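Local coordinates for L-lactate dehydrogenase (Trichomonas vaginalis, PDB 4UUL), which is a lactate dehydrogenase of the malate dehydrogenase family that probably reduces pyruvate to L-lactate using NADH as cofactor, at residues A5-T10 with E28-R33; S168-D173 with Q206-V211; P288-K293 with H298-F303. The protein carries 1 engineered substitution. All blocks are in the same frame, centred on the assembly; numbering follows the deposited sequence. Where two conformers were deposited one is given.

Interaction 1 of 3, residues A5-T10 with E28-R33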
# COMPACT_ATOMS: atom_id res chain seq x y z
N ALA B 5 1.04 -19.32 4.57
CA ALA B 5 0.03 -18.90 5.51
C ALA B 5 -1.21 -18.45 4.75
O ALA B 5 -1.12 -17.71 3.79
CB ALA B 5 0.58 -17.74 6.34
N HIS B 6 -2.38 -18.89 5.21
CA HIS B 6 -3.63 -18.57 4.57
C HIS B 6 -4.30 -17.41 5.27
O HIS B 6 -4.64 -17.48 6.45
CB HIS B 6 -4.52 -19.81 4.49
CG HIS B 6 -4.10 -20.75 3.42
ND1 HIS B 6 -4.88 -21.07 2.33
CD2 HIS B 6 -2.94 -21.44 3.26
CE1 HIS B 6 -4.21 -21.89 1.53
NE2 HIS B 6 -3.03 -22.14 2.08
N VAL B 7 -4.54 -16.33 4.53
CA VAL B 7 -5.02 -15.07 5.08
C VAL B 7 -6.31 -14.68 4.41
O VAL B 7 -6.36 -14.51 3.21
CB VAL B 7 -3.97 -13.95 4.81
CG1 VAL B 7 -4.48 -12.62 5.34
CG2 VAL B 7 -2.61 -14.33 5.38
N LEU B 8 -7.35 -14.49 5.22
CA LEU B 8 -8.65 -14.03 4.73
C LEU B 8 -8.76 -12.50 4.87
O LEU B 8 -8.43 -11.93 5.90
CB LEU B 8 -9.78 -14.67 5.53
CG LEU B 8 -11.17 -14.10 5.33
CD1 LEU B 8 -11.68 -14.26 3.88
CD2 LEU B 8 -12.15 -14.72 6.29
N ILE B 9 -9.28 -11.86 3.82
CA ILE B 9 -9.72 -10.48 3.85
C ILE B 9 -11.17 -10.44 3.37
O ILE B 9 -11.45 -10.89 2.28
CB ILE B 9 -8.86 -9.56 2.94
CG1 ILE B 9 -7.38 -9.65 3.34
CG2 ILE B 9 -9.38 -8.13 3.01
CD1 ILE B 9 -6.46 -9.01 2.29
N THR B 10 -12.09 -10.00 4.24
CA THR B 10 -13.46 -9.81 3.85
C THR B 10 -13.66 -8.43 3.28
O THR B 10 -12.84 -7.54 3.49
CB THR B 10 -14.46 -10.07 5.02
OG1 THR B 10 -14.26 -9.02 5.95
CG2 THR B 10 -14.23 -11.43 5.60
N GLU B 28 5.10 -8.06 3.81
CA GLU B 28 5.24 -7.24 5.00
C GLU B 28 4.69 -7.90 6.27
O GLU B 28 5.13 -7.56 7.36
CB GLU B 28 4.56 -5.90 4.81
CG GLU B 28 4.30 -5.12 6.09
CD GLU B 28 5.58 -4.73 6.82
OE1 GLU B 28 6.69 -4.76 6.20
OE2 GLU B 28 5.45 -4.38 8.03
N LEU B 29 3.75 -8.82 6.13
CA LEU B 29 3.09 -9.39 7.32
C LEU B 29 3.85 -10.63 7.81
O LEU B 29 4.18 -10.71 8.98
CB LEU B 29 1.67 -9.75 6.95
CG LEU B 29 0.86 -10.37 8.09
CD1 LEU B 29 0.78 -9.46 9.30
CD2 LEU B 29 -0.57 -10.67 7.65
N TYR B 30 4.12 -11.57 6.93
CA TYR B 30 4.65 -12.90 7.28
C TYR B 30 6.14 -13.07 6.95
O TYR B 30 6.67 -14.18 7.02
CB TYR B 30 3.83 -13.98 6.57
CG TYR B 30 2.62 -14.43 7.36
CD1 TYR B 30 2.75 -15.37 8.35
CD2 TYR B 30 1.36 -13.93 7.09
CE1 TYR B 30 1.65 -15.83 9.05
CE2 TYR B 30 0.26 -14.34 7.82
CZ TYR B 30 0.40 -15.33 8.77
OH TYR B 30 -0.70 -15.77 9.45
N GLY B 31 6.80 -11.98 6.61
CA GLY B 31 8.24 -12.08 6.42
C GLY B 31 8.63 -12.96 5.25
O GLY B 31 8.09 -12.80 4.16
N ASP B 32 9.56 -13.87 5.46
CA ASP B 32 9.99 -14.74 4.37
C ASP B 32 8.96 -15.79 3.96
O ASP B 32 9.11 -16.44 2.94
CB ASP B 32 11.30 -15.46 4.75
CG ASP B 32 12.48 -14.52 4.84
OD1 ASP B 32 12.38 -13.37 4.41
OD2 ASP B 32 13.51 -14.96 5.35
N ARG B 33 7.94 -15.99 4.78
CA ARG B 33 6.96 -17.03 4.51
C ARG B 33 5.98 -16.59 3.42
O ARG B 33 5.58 -15.43 3.38
CB ARG B 33 6.20 -17.33 5.79
CG ARG B 33 5.24 -18.48 5.67
CD ARG B 33 4.65 -18.83 7.03
NE ARG B 33 3.70 -19.93 6.90
CZ ARG B 33 2.83 -20.28 7.83
NH1 ARG B 33 2.80 -19.61 8.97
NH2 ARG B 33 1.99 -21.28 7.60
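The methyl of Ala5 sits over one face of the Tyr30 ring, and it also lies over one face of the Arg33 guanidinium. Ala5 CB is 3.5 Å from the centroid of the Tyr30 ring and only 14° off the ring normal, a well-centred CH-pi contact. Ala5 CB is 3.7 Å from Arg33 CZ. A small side chain suits this position: both flat groups can lie directly on the strand, with one methyl carbon as their common support.

Val7, two residues further along the same side of the strand, reaches the phenol obliquely through one branch, Val7 CG2 lying 3.8 Å from Tyr30 CE2. Val7 is buried and also packs on Cys82 and Phe84 of strand 82-85, while Tyr30 continues onto Leu256 of helix 242-257. Arg33 gets to Ala5 by stretching out: CG is anti to the backbone N (chi1 -175°), the chain is extended as far as NE, and NE gives a hydrogen bond to Glu3 O.

Tyr30 and Arg33 are brought together by a type II' beta turn closed by Arg33 N to Tyr30 O, in which Gly31 readily adopts the required positive phi. The turn lies in the link from helix 15-25 to strand 35-40, and the contact packs this link on strand 5-10, inside the first beta-alpha-beta crossover of the NAD-binding Rossmann fold.

Interaction 2 of 3, residues S168-D173 with Q206-V211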
# COMPACT_ATOMS: atom_id res chain seq x y z
N SER B 168 3.07 16.31 17.54
CA SER B 168 3.06 17.59 16.86
C SER B 168 2.84 18.72 17.86
O SER B 168 3.47 19.76 17.76
CB SER B 168 2.06 17.64 15.69
OG SER B 168 0.70 17.57 16.09
N LYS B 169 1.97 18.52 18.84
CA LYS B 169 1.65 19.54 19.81
C LYS B 169 2.89 19.89 20.63
O LYS B 169 3.16 21.06 20.93
CB LYS B 169 0.49 19.08 20.70
CG LYS B 169 0.08 20.09 21.79
CD LYS B 169 -0.66 21.27 21.20
CE LYS B 169 -1.06 22.24 22.29
NZ LYS B 169 -1.92 23.33 21.77
N LEU B 170 3.69 18.87 20.94
CA LEU B 170 4.90 19.03 21.74
C LEU B 170 6.16 19.38 20.95
O LEU B 170 7.20 19.65 21.54
CB LEU B 170 5.15 17.72 22.48
CG LEU B 170 4.10 17.30 23.54
CD1 LEU B 170 4.29 15.83 23.87
CD2 LEU B 170 4.20 18.15 24.81
N GLY B 171 6.09 19.32 19.62
CA GLY B 171 7.23 19.60 18.77
C GLY B 171 8.34 18.57 18.89
O GLY B 171 9.52 18.90 18.90
N VAL B 172 7.96 17.31 18.98
CA VAL B 172 8.90 16.19 18.99
C VAL B 172 8.47 15.19 17.92
O VAL B 172 7.40 15.33 17.36
CB VAL B 172 9.02 15.54 20.39
CG1 VAL B 172 9.50 16.58 21.43
CG2 VAL B 172 7.70 14.87 20.83
N ASP B 173 9.32 14.18 17.68
CA ASP B 173 9.01 13.06 16.80
C ASP B 173 8.11 12.08 17.53
O ASP B 173 8.11 12.01 18.77
CB ASP B 173 10.29 12.31 16.44
CG ASP B 173 11.15 13.06 15.44
OD1 ASP B 173 10.84 14.23 15.12
OD2 ASP B 173 12.13 12.46 14.99
N GLN B 206 9.56 14.20 30.54
CA GLN B 206 8.47 14.72 31.37
C GLN B 206 7.16 14.02 31.04
O GLN B 206 7.02 13.40 30.00
CB GLN B 206 8.23 16.20 31.14
CG GLN B 206 9.43 17.10 31.37
CD GLN B 206 9.04 18.55 31.31
OE1 GLN B 206 9.19 19.19 30.27
NE2 GLN B 206 8.50 19.07 32.42
N LYS B 207 6.18 14.15 31.92
CA LYS B 207 4.84 13.69 31.65
C LYS B 207 4.11 14.68 30.77
O LYS B 207 4.15 15.89 30.99
CB LYS B 207 4.04 13.50 32.94
CG LYS B 207 4.41 12.25 33.72
CD LYS B 207 3.59 12.16 35.02
CE LYS B 207 2.19 11.75 34.79
NZ LYS B 207 2.19 10.37 34.31
N VAL B 208 3.43 14.15 29.76
CA VAL B 208 2.69 14.99 28.86
C VAL B 208 1.70 15.87 29.60
O VAL B 208 1.60 17.05 29.33
CB VAL B 208 1.98 14.12 27.79
CG1 VAL B 208 1.00 14.93 26.94
CG2 VAL B 208 3.02 13.43 26.91
N VAL B 209 0.97 15.32 30.58
CA VAL B 209 -0.08 16.12 31.23
C VAL B 209 0.50 17.17 32.19
O VAL B 209 -0.21 18.07 32.66
CB VAL B 209 -1.08 15.27 32.02
CG1 VAL B 209 -1.87 14.38 31.06
CG2 VAL B 209 -0.37 14.48 33.12
N ASP B 210 1.81 17.10 32.47
CA ASP B 210 2.47 18.10 33.31
C ASP B 210 2.93 19.29 32.50
O ASP B 210 3.31 20.30 33.08
CB ASP B 210 3.67 17.50 34.03
CG ASP B 210 3.29 16.52 35.12
OD1 ASP B 210 2.10 16.46 35.50
OD2 ASP B 210 4.19 15.80 35.60
N VAL B 211 2.93 19.15 31.18
CA VAL B 211 3.40 20.19 30.28
C VAL B 211 2.26 20.81 29.51
O VAL B 211 2.19 22.01 29.39
CB VAL B 211 4.48 19.65 29.35
CG1 VAL B 211 4.87 20.70 28.31
CG2 VAL B 211 5.70 19.23 30.15
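Leu170 faces Val208 and Val211 where helix 156-170 ends in a Schellman motif and strand 204-207 passes into a short, weakly bonded helix. The contact thus packs a helix C-terminus against the short helix that follows edge strand 204-207 of the four-stranded antiparallel sheet in the C-terminal domain.

Ser168 belongs to the last helical turn, and its carbonyl oxygen accepts a hydrogen bond from Gly171 N at 3.2 Å, which ties the residue leaving the helix back to that turn.

Leu170 is the buried residue of the turn and carries the contact. With CG anti to its carbonyl carbon (chi1 -65°), the forked end is directed at the second segment, and each methyl finds a different valine. A leucine suits this place because its two terminal methyls spread far enough apart to serve two partners at once. Phe199 of the adjoining strand 198-201 touches both Leu170 and Val211, so the three form one apolar patch. The carbonyl of Leu170, near the helix end, is satisfied by Lys201 NZ. Gly171 then turns the chain out of the helix at a positive phi of 67°, easy for a residue without CB.

In the second segment, Asp210 N bonds to Lys207 O and Val211 N to Val208 O, so the chain curls; this directs Val211 toward Leu170, while Val208 meets it through CG2. No hydrogen bond joins the two segments; beta-branched valines suit a purely apolar meeting of compact groups. Leu170 CD1 lies 4.1 Å from Val208 CG2, and Leu170 CD2 lies 4.4 Å from Val211 CG1.

Interaction 3 of 3, residues P288-K293 with H298-F303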
# COMPACT_ATOMS: atom_id res chain seq x y z
N PRO B 288 -4.11 -1.40 26.91
CA PRO B 288 -2.69 -1.36 26.54
C PRO B 288 -2.12 -2.78 26.58
O PRO B 288 -2.21 -3.46 27.63
CB PRO B 288 -2.07 -0.47 27.59
CG PRO B 288 -2.93 -0.72 28.82
CD PRO B 288 -4.37 -0.97 28.30
N CYS B 289 -1.58 -3.24 25.46
CA CYS B 289 -1.12 -4.60 25.33
C CYS B 289 0.32 -4.72 24.85
O CYS B 289 0.84 -3.83 24.16
CB CYS B 289 -2.01 -5.40 24.36
SG CYS B 289 -3.72 -5.62 24.92
N ASN B 290 0.92 -5.84 25.20
CA ASN B 290 2.07 -6.31 24.47
C ASN B 290 1.82 -7.74 24.01
O ASN B 290 0.76 -8.31 24.32
CB ASN B 290 3.38 -6.10 25.25
CG ASN B 290 3.40 -6.71 26.58
OD1 ASN B 290 2.86 -7.79 26.83
ND2 ASN B 290 4.14 -6.04 27.48
N VAL B 291 2.69 -8.28 23.16
CA VAL B 291 2.46 -9.63 22.63
C VAL B 291 3.79 -10.37 22.76
O VAL B 291 4.85 -9.83 22.42
CB VAL B 291 2.02 -9.62 21.15
CG1 VAL B 291 1.68 -11.03 20.73
CG2 VAL B 291 0.84 -8.72 20.98
N ASP B 292 3.76 -11.57 23.30
CA ASP B 292 5.00 -12.31 23.48
C ASP B 292 5.40 -13.03 22.20
O ASP B 292 4.69 -12.97 21.20
CB ASP B 292 4.91 -13.25 24.68
CG ASP B 292 3.89 -14.36 24.53
OD1 ASP B 292 3.59 -14.77 23.41
OD2 ASP B 292 3.44 -14.87 25.58
N LYS B 293 6.57 -13.64 22.20
CA LYS B 293 7.11 -14.26 21.00
C LYS B 293 6.28 -15.46 20.56
O LYS B 293 6.40 -15.93 19.43
CB LYS B 293 8.56 -14.69 21.22
CG LYS B 293 9.47 -13.55 21.59
CD LYS B 293 9.56 -12.51 20.50
CE LYS B 293 10.63 -11.46 20.81
NZ LYS B 293 10.18 -10.08 20.45
N HIS B 298 -0.93 -9.87 26.02
CA HIS B 298 -1.03 -9.61 27.47
C HIS B 298 -1.34 -8.17 27.72
O HIS B 298 -0.79 -7.31 27.08
CB HIS B 298 0.29 -9.96 28.17
CG HIS B 298 0.76 -11.35 27.91
ND1 HIS B 298 0.29 -12.42 28.63
CD2 HIS B 298 1.60 -11.85 26.99
CE1 HIS B 298 0.86 -13.53 28.18
NE2 HIS B 298 1.66 -13.21 27.19
N VAL B 299 -2.21 -7.88 28.65
CA VAL B 299 -2.44 -6.53 29.11
C VAL B 299 -1.22 -6.07 29.92
O VAL B 299 -0.74 -6.77 30.79
CB VAL B 299 -3.72 -6.48 29.98
CG1 VAL B 299 -3.90 -5.12 30.60
CG2 VAL B 299 -4.97 -6.85 29.19
N VAL B 300 -0.73 -4.89 29.61
CA VAL B 300 0.46 -4.34 30.24
C VAL B 300 0.05 -3.88 31.63
O VAL B 300 -0.94 -3.15 31.80
CB VAL B 300 0.96 -3.15 29.44
CG1 VAL B 300 2.16 -2.52 30.15
CG2 VAL B 300 1.35 -3.59 28.03
N GLU B 301 0.81 -4.36 32.62
CA GLU B 301 0.57 -4.00 34.01
C GLU B 301 1.26 -2.70 34.38
O GLU B 301 2.21 -2.33 33.72
CB GLU B 301 1.09 -5.10 34.94
CG GLU B 301 0.53 -6.48 34.64
CD GLU B 301 -0.40 -7.03 35.68
OE1 GLU B 301 -0.23 -6.77 36.88
OE2 GLU B 301 -1.30 -7.80 35.30
N GLY B 302 0.81 -2.02 35.42
CA GLY B 302 1.59 -0.95 36.00
C GLY B 302 1.12 0.44 35.67
O GLY B 302 1.61 1.41 36.21
N PHE B 303 0.16 0.57 34.78
CA PHE B 303 -0.42 1.88 34.52
C PHE B 303 -1.29 2.30 35.70
O PHE B 303 -1.78 1.48 36.48
CB PHE B 303 -1.16 1.91 33.19
CG PHE B 303 -0.22 1.80 31.98
CD1 PHE B 303 0.75 2.79 31.79
CD2 PHE B 303 -0.29 0.74 31.10
CE1 PHE B 303 1.65 2.69 30.73
CE2 PHE B 303 0.58 0.65 30.03
CZ PHE B 303 1.55 1.62 29.84
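Asn290 and His298 form an antiparallel hydrogen-bonded pair, each backbone giving its N-H to the other's carbonyl. His298 N meets Asn290 O at 2.9 Å, and Asn290 N meets His298 O at the same 2.9 Å. Beyond this pair Val300 N bonds to Pro288 O at 2.9 Å; proline has no N-H to return. In between lies the non-hydrogen-bonded pair Cys289 and Val299, where the Cys289 CA adds a CA-H...O contact of 3.2 Å to His298 O.

Side chains extend the grip past the strand's end. His298 NE2 gives an almost straight hydrogen bond (172°) to Asp292 OD2, 2.9 Å away. The carboxylate oxygen is in the imidazole plane, yet the nitrogen comes from well above the carboxylate plane, the two planes being 60° apart. Asp292 CG stands between its own backbone N and carbonyl carbon (chi1 65°), a torsion that brings the carboxylate to the edge of the His298 ring. OD1 accepts Lys296 N within the turn, so both carboxylate oxygens have work.

At the other end apolar groups take over: Pro288 CB lies 3.8 Å from Phe303 CE2, and the proline also packs on Ile181 and Trp183. Tyr277 OH hydrogen-bonds to both Val300 O and Phe303 N, holding the chain beyond the ladder.

A histidine beside a carboxylate would probably be easier to protonate, which would add an ionic component to the closure of this beta hairpin.

How the interactions relate
The three contacts follow one another along the chain without touching; interactions 2 and 3 come nearest, with closest atoms about 8 Å apart. Interaction 1 belongs to the NAD-binding domain and is largely buried, relying on apolar and ring-face packing between a central strand and a turn. Interactions 2 and 3 share the C-terminal domain but hold different elements: 168-173 with 206-211, mostly buried although Val211 is exposed, joins a helix end to the short helix that follows edge strand 204-207 by methyl contacts alone, whereas the partly buried 288-293 with 298-303 links neighbouring strands of a hairpin. Only interaction 3 has hydrogen bonds across its segments, as fits adjacent antiparallel strands.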